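Long-range contact in pesticidal crystal protein Cry4Aa (Bacillus thuringiensis, PDB 2C9K), which kills mosquito larvae by binding midgut epithelial cells and causing their colloid-osmotic lysis: residues A[348-360]-A[422-434]. Numbering follows the deposited sequence.
Sequences LATNIYIFLLNVI and TLFPTYDNYSHIL
Phe-355 carries the largest share of the contact, its ring set into the bend of 422-434 that precedes strand 432-434. CG of Phe-355, between its backbone N and carbonyl carbon (chi1 71°), directs the ring toward the 425-427 backbone. Thr-426 O sits over the ring centre, 3.7 Å above its plane, while the Phe-355 and Pro-425 side chains cross at a slant, CD1 nearest CB. CB of Phe-355 packs 3.7 Å from CB of Tyr-430; the two rings, near parallel (27°) but displaced laterally with centroids 5.8 Å from each other, stack little. CB of Tyr-353 rests 3.6 Å from CG2 of Ile-433, and Ile-354 and Leu-434 run side by side in a common direction, CB to CB 3.7 Å.

One direct hydrogen bond joins the backbones: Leu-434 N donates to Ile-354 O at 2.7 Å. Water 1 reinforces it, bridging Ile-354 N and Leu-434 O. The axes of 353-360 and 432-434 pass 4.6 Å apart at 101°, a local crossing, not a continuous ladder.

Farther out, Asn-429 N to Thr-426 O (3.1 Å) closes the type I turn presenting Thr-426 O to the Phe-355 ring face; Thr-426 N to Asn-429 O adds a second bond. Phe-355 and Leu-356 both face Phe-379 in a classic beta bulge. The contact thus joins two antiparallel sheets of the middle domain of a three-domain delta-endotoxin, a three-sheet beta-prism.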
loop_
_atom_site.group_PDB
_atom_site.type_symbol
_atom_site.label_atom_id
_atom_site.label_comp_id
_atom_site.label_asym_id
_atom_site.label_seq_id
_atom_site.Cartn_x
_atom_site.Cartn_y
_atom_site.Cartn_z
ATOM N N LEU A 348 15.537 15.296 -9.492
ATOM C CA LEU A 348 14.102 15.207 -9.739
ATOM C C LEU A 348 13.368 16.345 -9.039
ATOM O O LEU A 348 13.521 16.542 -7.840
ATOM C CB LEU A 348 13.566 13.866 -9.229
ATOM C CG LEU A 348 14.065 12.588 -9.917
ATOM C CD1 LEU A 348 13.629 11.367 -9.122
ATOM C CD2 LEU A 348 13.529 12.521 -11.339
ATOM N N ALA A 349 12.570 17.099 -9.786
ATOM C CA ALA A 349 11.815 18.205 -9.205
ATOM C C ALA A 349 10.490 17.685 -8.680
ATOM O O ALA A 349 10.208 16.496 -8.761
ATOM C CB ALA A 349 11.571 19.282 -10.245
ATOM N N THR A 350 9.669 18.573 -8.143
ATOM C CA THR A 350 8.386 18.149 -7.621
ATOM C C THR A 350 7.477 17.730 -8.769
ATOM O O THR A 350 7.489 18.333 -9.844
ATOM C CB THR A 350 7.719 19.269 -6.822
ATOM O OG1 THR A 350 8.714 19.937 -6.034
ATOM C CG2 THR A 350 6.650 18.684 -5.880
ATOM N N ASN A 351 6.693 16.686 -8.531
ATOM C CA ASN A 351 5.779 16.158 -9.536
ATOM C C ASN A 351 6.510 15.523 -10.724
ATOM O O ASN A 351 5.985 15.472 -11.842
ATOM C CB ASN A 351 4.826 17.256 -10.002
ATOM C CG ASN A 351 3.869 17.692 -8.903
ATOM O OD1 ASN A 351 3.135 16.870 -8.340
ATOM N ND2 ASN A 351 3.873 18.987 -8.591
ATOM N N ILE A 352 7.729 15.051 -10.460
ATOM C CA ILE A 352 8.556 14.361 -11.448
ATOM C C ILE A 352 9.002 13.053 -10.776
ATOM O O ILE A 352 9.842 13.052 -9.870
ATOM C CB ILE A 352 9.792 15.200 -11.868
ATOM C CG1 ILE A 352 9.405 16.225 -12.946
ATOM C CG2 ILE A 352 10.883 14.284 -12.407
ATOM C CD1 ILE A 352 8.633 17.404 -12.437
ATOM N N TYR A 353 8.429 11.939 -11.225
ATOM C CA TYR A 353 8.730 10.650 -10.628
ATOM C C TYR A 353 9.259 9.572 -11.558
ATOM O O TYR A 353 9.067 9.614 -12.773
ATOM C CB TYR A 353 7.478 10.118 -9.935
ATOM C CG TYR A 353 6.672 11.186 -9.236
ATOM C CD1 TYR A 353 5.513 11.701 -9.814
ATOM C CD2 TYR A 353 7.078 11.698 -8.005
ATOM C CE1 TYR A 353 4.779 12.703 -9.183
ATOM C CE2 TYR A 353 6.352 12.701 -7.364
ATOM C CZ TYR A 353 5.206 13.200 -7.959
ATOM O OH TYR A 353 4.507 14.216 -7.345
ATOM N N ILE A 354 9.925 8.595 -10.956
ATOM C CA ILE A 354 10.464 7.458 -11.686
ATOM C C ILE A 354 9.418 6.350 -11.509
ATOM O O ILE A 354 9.140 5.940 -10.387
ATOM C CB ILE A 354 11.837 7.032 -11.097
ATOM C CG1 ILE A 354 12.836 8.184 -11.239
ATOM C CG2 ILE A 354 12.382 5.823 -11.825
ATOM C CD1 ILE A 354 14.147 7.970 -10.506
ATOM N N PHE A 355 8.824 5.886 -12.609
ATOM C CA PHE A 355 7.793 4.858 -12.523
ATOM C C PHE A 355 8.208 3.532 -13.139
ATOM O O PHE A 355 7.487 2.537 -13.044
ATOM C CB PHE A 355 6.510 5.353 -13.182
ATOM C CG PHE A 355 6.595 5.457 -14.677
ATOM C CD1 PHE A 355 6.559 4.312 -15.474
ATOM C CD2 PHE A 355 6.691 6.692 -15.294
ATOM C CE1 PHE A 355 6.614 4.399 -16.869
ATOM C CE2 PHE A 355 6.749 6.792 -16.688
ATOM C CZ PHE A 355 6.709 5.640 -17.476
ATOM N N LEU A 356 9.369 3.526 -13.780
ATOM C CA LEU A 356 9.899 2.323 -14.402
ATOM C C LEU A 356 11.361 2.562 -14.733
ATOM O O LEU A 356 11.731 3.651 -15.172
ATOM C CB LEU A 356 9.144 2.005 -15.694
ATOM C CG LEU A 356 9.566 0.741 -16.455
ATOM C CD1 LEU A 356 9.176 -0.503 -15.663
ATOM C CD2 LEU A 356 8.894 0.714 -17.804
ATOM N N LEU A 357 12.210 1.572 -14.496
ATOM C CA LEU A 357 13.602 1.750 -14.857
ATOM C C LEU A 357 14.214 0.479 -15.378
ATOM O O LEU A 357 13.693 -0.620 -15.167
ATOM C CB LEU A 357 14.443 2.303 -13.707
ATOM C CG LEU A 357 14.652 1.517 -12.431
ATOM C CD1 LEU A 357 15.907 2.038 -11.735
ATOM C CD2 LEU A 357 13.431 1.666 -11.543
ATOM N N ASN A 358 15.322 0.654 -16.085
ATOM C CA ASN A 358 16.042 -0.442 -16.700
ATOM C C ASN A 358 17.434 -0.432 -16.120
ATOM O O ASN A 358 18.086 0.603 -16.122
ATOM C CB ASN A 358 16.111 -0.200 -18.205
ATOM C CG ASN A 358 16.549 -1.417 -18.973
ATOM O OD1 ASN A 358 17.642 -1.948 -18.759
ATOM N ND2 ASN A 358 15.695 -1.868 -19.884
ATOM N N VAL A 359 17.896 -1.566 -15.610
ATOM C CA VAL A 359 19.240 -1.605 -15.049
ATOM C C VAL A 359 20.124 -2.663 -15.706
ATOM O O VAL A 359 19.674 -3.777 -15.993
ATOM C CB VAL A 359 19.216 -1.850 -13.518
ATOM C CG1 VAL A 359 18.228 -0.902 -12.862
ATOM C CG2 VAL A 359 18.860 -3.283 -13.215
ATOM N N ILE A 360 21.371 -2.278 -15.968
ATOM C CA ILE A 360 22.361 -3.168 -16.555
ATOM C C ILE A 360 23.471 -3.306 -15.524
ATOM O O ILE A 360 24.156 -2.339 -15.197
ATOM C CB ILE A 360 22.991 -2.610 -17.858
ATOM C CG1 ILE A 360 21.929 -2.460 -18.954
ATOM C CG2 ILE A 360 24.097 -3.548 -18.339
ATOM C CD1 ILE A 360 20.947 -1.326 -18.713
ATOM N N THR A 422 10.693 -1.417 -20.589
ATOM C CA THR A 422 9.449 -1.454 -21.343
ATOM C C THR A 422 8.568 -2.605 -20.853
ATOM O O THR A 422 8.934 -3.773 -21.002
ATOM C CB THR A 422 9.739 -1.627 -22.849
ATOM O OG1 THR A 422 10.530 -0.519 -23.311
ATOM C CG2 THR A 422 8.433 -1.697 -23.649
ATOM N N LEU A 423 7.413 -2.272 -20.269
ATOM C CA LEU A 423 6.495 -3.286 -19.750
ATOM C C LEU A 423 5.011 -2.907 -19.702
ATOM O O LEU A 423 4.189 -3.484 -20.421
ATOM C CB LEU A 423 6.935 -3.720 -18.349
ATOM C CG LEU A 423 8.222 -4.543 -18.353
ATOM C CD1 LEU A 423 8.627 -4.932 -16.912
ATOM C CD2 LEU A 423 7.996 -5.804 -19.219
ATOM N N PHE A 424 4.655 -1.967 -18.835
ATOM C CA PHE A 424 3.260 -1.567 -18.721
ATOM C C PHE A 424 3.071 -0.087 -18.425
ATOM O O PHE A 424 2.470 0.636 -19.212
ATOM C CB PHE A 424 2.536 -2.380 -17.630
ATOM C CG PHE A 424 2.216 -3.798 -18.027
ATOM C CD1 PHE A 424 3.188 -4.811 -17.926
ATOM C CD2 PHE A 424 0.935 -4.127 -18.511
ATOM C CE1 PHE A 424 2.894 -6.152 -18.306
ATOM C CE2 PHE A 424 0.614 -5.448 -18.896
ATOM C CZ PHE A 424 1.599 -6.469 -18.793
ATOM N N PRO A 425 3.587 0.384 -17.288
ATOM C CA PRO A 425 3.471 1.781 -16.875
ATOM C C PRO A 425 3.838 2.811 -17.931
ATOM O O PRO A 425 4.786 2.642 -18.702
ATOM C CB PRO A 425 4.408 1.870 -15.674
ATOM C CG PRO A 425 4.411 0.506 -15.159
ATOM C CD PRO A 425 4.488 -0.335 -16.383
ATOM N N THR A 426 3.064 3.886 -17.936
ATOM C CA THR A 426 3.278 5.010 -18.832
ATOM C C THR A 426 3.281 6.242 -17.931
ATOM O O THR A 426 2.980 6.132 -16.750
ATOM C CB THR A 426 2.157 5.108 -19.904
ATOM O OG1 THR A 426 0.875 5.097 -19.266
ATOM C CG2 THR A 426 2.255 3.941 -20.881
ATOM N N TYR A 427 3.618 7.407 -18.465
ATOM C CA TYR A 427 3.653 8.617 -17.646
ATOM C C TYR A 427 2.271 8.951 -17.086
ATOM O O TYR A 427 2.145 9.580 -16.039
ATOM C CB TYR A 427 4.144 9.787 -18.489
ATOM C CG TYR A 427 3.170 10.163 -19.575
ATOM C CD1 TYR A 427 2.228 11.172 -19.377
ATOM C CD2 TYR A 427 3.153 9.476 -20.784
ATOM C CE1 TYR A 427 1.295 11.484 -20.363
ATOM C CE2 TYR A 427 2.228 9.777 -21.774
ATOM C CZ TYR A 427 1.302 10.777 -21.562
ATOM O OH TYR A 427 0.390 11.059 -22.559
ATOM N N ASP A 428 1.239 8.518 -17.798
ATOM C CA ASP A 428 -0.143 8.781 -17.424
ATOM C C ASP A 428 -0.871 7.532 -16.919
ATOM O O ASP A 428 -2.102 7.492 -16.877
ATOM C CB ASP A 428 -0.894 9.343 -18.626
ATOM C CG ASP A 428 -1.051 8.319 -19.734
ATOM O OD1 ASP A 428 -0.024 7.815 -20.239
ATOM O OD2 ASP A 428 -2.202 8.002 -20.097
ATOM N N ASN A 429 -0.110 6.506 -16.552
ATOM C CA ASN A 429 -0.702 5.282 -16.031
ATOM C C ASN A 429 0.329 4.437 -15.305
ATOM O O ASN A 429 0.909 3.528 -15.895
ATOM C CB ASN A 429 -1.328 4.463 -17.153
ATOM C CG ASN A 429 -2.124 3.284 -16.629
ATOM O OD1 ASN A 429 -2.153 3.035 -15.421
ATOM N ND2 ASN A 429 -2.775 2.553 -17.530
ATOM N N TYR A 430 0.551 4.741 -14.026
ATOM C CA TYR A 430 1.516 4.016 -13.203
ATOM C C TYR A 430 0.999 3.975 -11.764
ATOM O O TYR A 430 0.429 4.950 -11.278
ATOM C CB TYR A 430 2.882 4.709 -13.264
ATOM C CG TYR A 430 2.868 6.118 -12.723
ATOM C CD1 TYR A 430 3.304 6.392 -11.430
ATOM C CD2 TYR A 430 2.359 7.172 -13.483
ATOM C CE1 TYR A 430 3.225 7.681 -10.907
ATOM C CE2 TYR A 430 2.277 8.458 -12.971
ATOM C CZ TYR A 430 2.708 8.705 -11.684
ATOM O OH TYR A 430 2.606 9.973 -11.164
ATOM N N SER A 431 1.205 2.851 -11.084
ATOM C CA SER A 431 0.722 2.684 -9.715
ATOM C C SER A 431 1.760 2.944 -8.630
ATOM O O SER A 431 1.405 3.162 -7.464
ATOM C CB SER A 431 0.182 1.275 -9.533
ATOM O OG SER A 431 1.226 0.334 -9.707
ATOM N N HIS A 432 3.038 2.907 -8.995
ATOM C CA HIS A 432 4.087 3.140 -8.011
ATOM C C HIS A 432 5.192 4.010 -8.574
ATOM O O HIS A 432 5.365 4.089 -9.783
ATOM C CB HIS A 432 4.689 1.811 -7.532
ATOM C CG HIS A 432 3.770 0.993 -6.671
ATOM N ND1 HIS A 432 2.649 0.360 -7.164
ATOM C CD2 HIS A 432 3.833 0.677 -5.354
ATOM C CE1 HIS A 432 2.062 -0.312 -6.190
ATOM N NE2 HIS A 432 2.760 -0.137 -5.083
ATOM N N ILE A 433 5.927 4.666 -7.681
ATOM C CA ILE A 433 7.049 5.528 -8.050
ATOM C C ILE A 433 8.265 5.133 -7.209
ATOM O O ILE A 433 8.120 4.700 -6.060
ATOM C CB ILE A 433 6.749 7.023 -7.766
ATOM C CG1 ILE A 433 6.673 7.258 -6.251
ATOM C CG2 ILE A 433 5.462 7.450 -8.484
ATOM C CD1 ILE A 433 6.577 8.718 -5.869
ATOM N N LEU A 434 9.461 5.288 -7.765
ATOM C CA LEU A 434 10.673 4.930 -7.031
ATOM C C LEU A 434 10.795 5.812 -5.795
ATOM O O LEU A 434 10.511 7.003 -5.855
ATOM C CB LEU A 434 11.920 5.102 -7.909
ATOM C CG LEU A 434 13.161 4.540 -7.210
ATOM C CD1 LEU A 434 13.037 3.028 -7.131
ATOM C CD2 LEU A 434 14.423 4.935 -7.950
HETATM O O HOH W 1 10.384 8.995 -8.085
HETATM O O HOH W 2 5.698 1.766 -11.312
#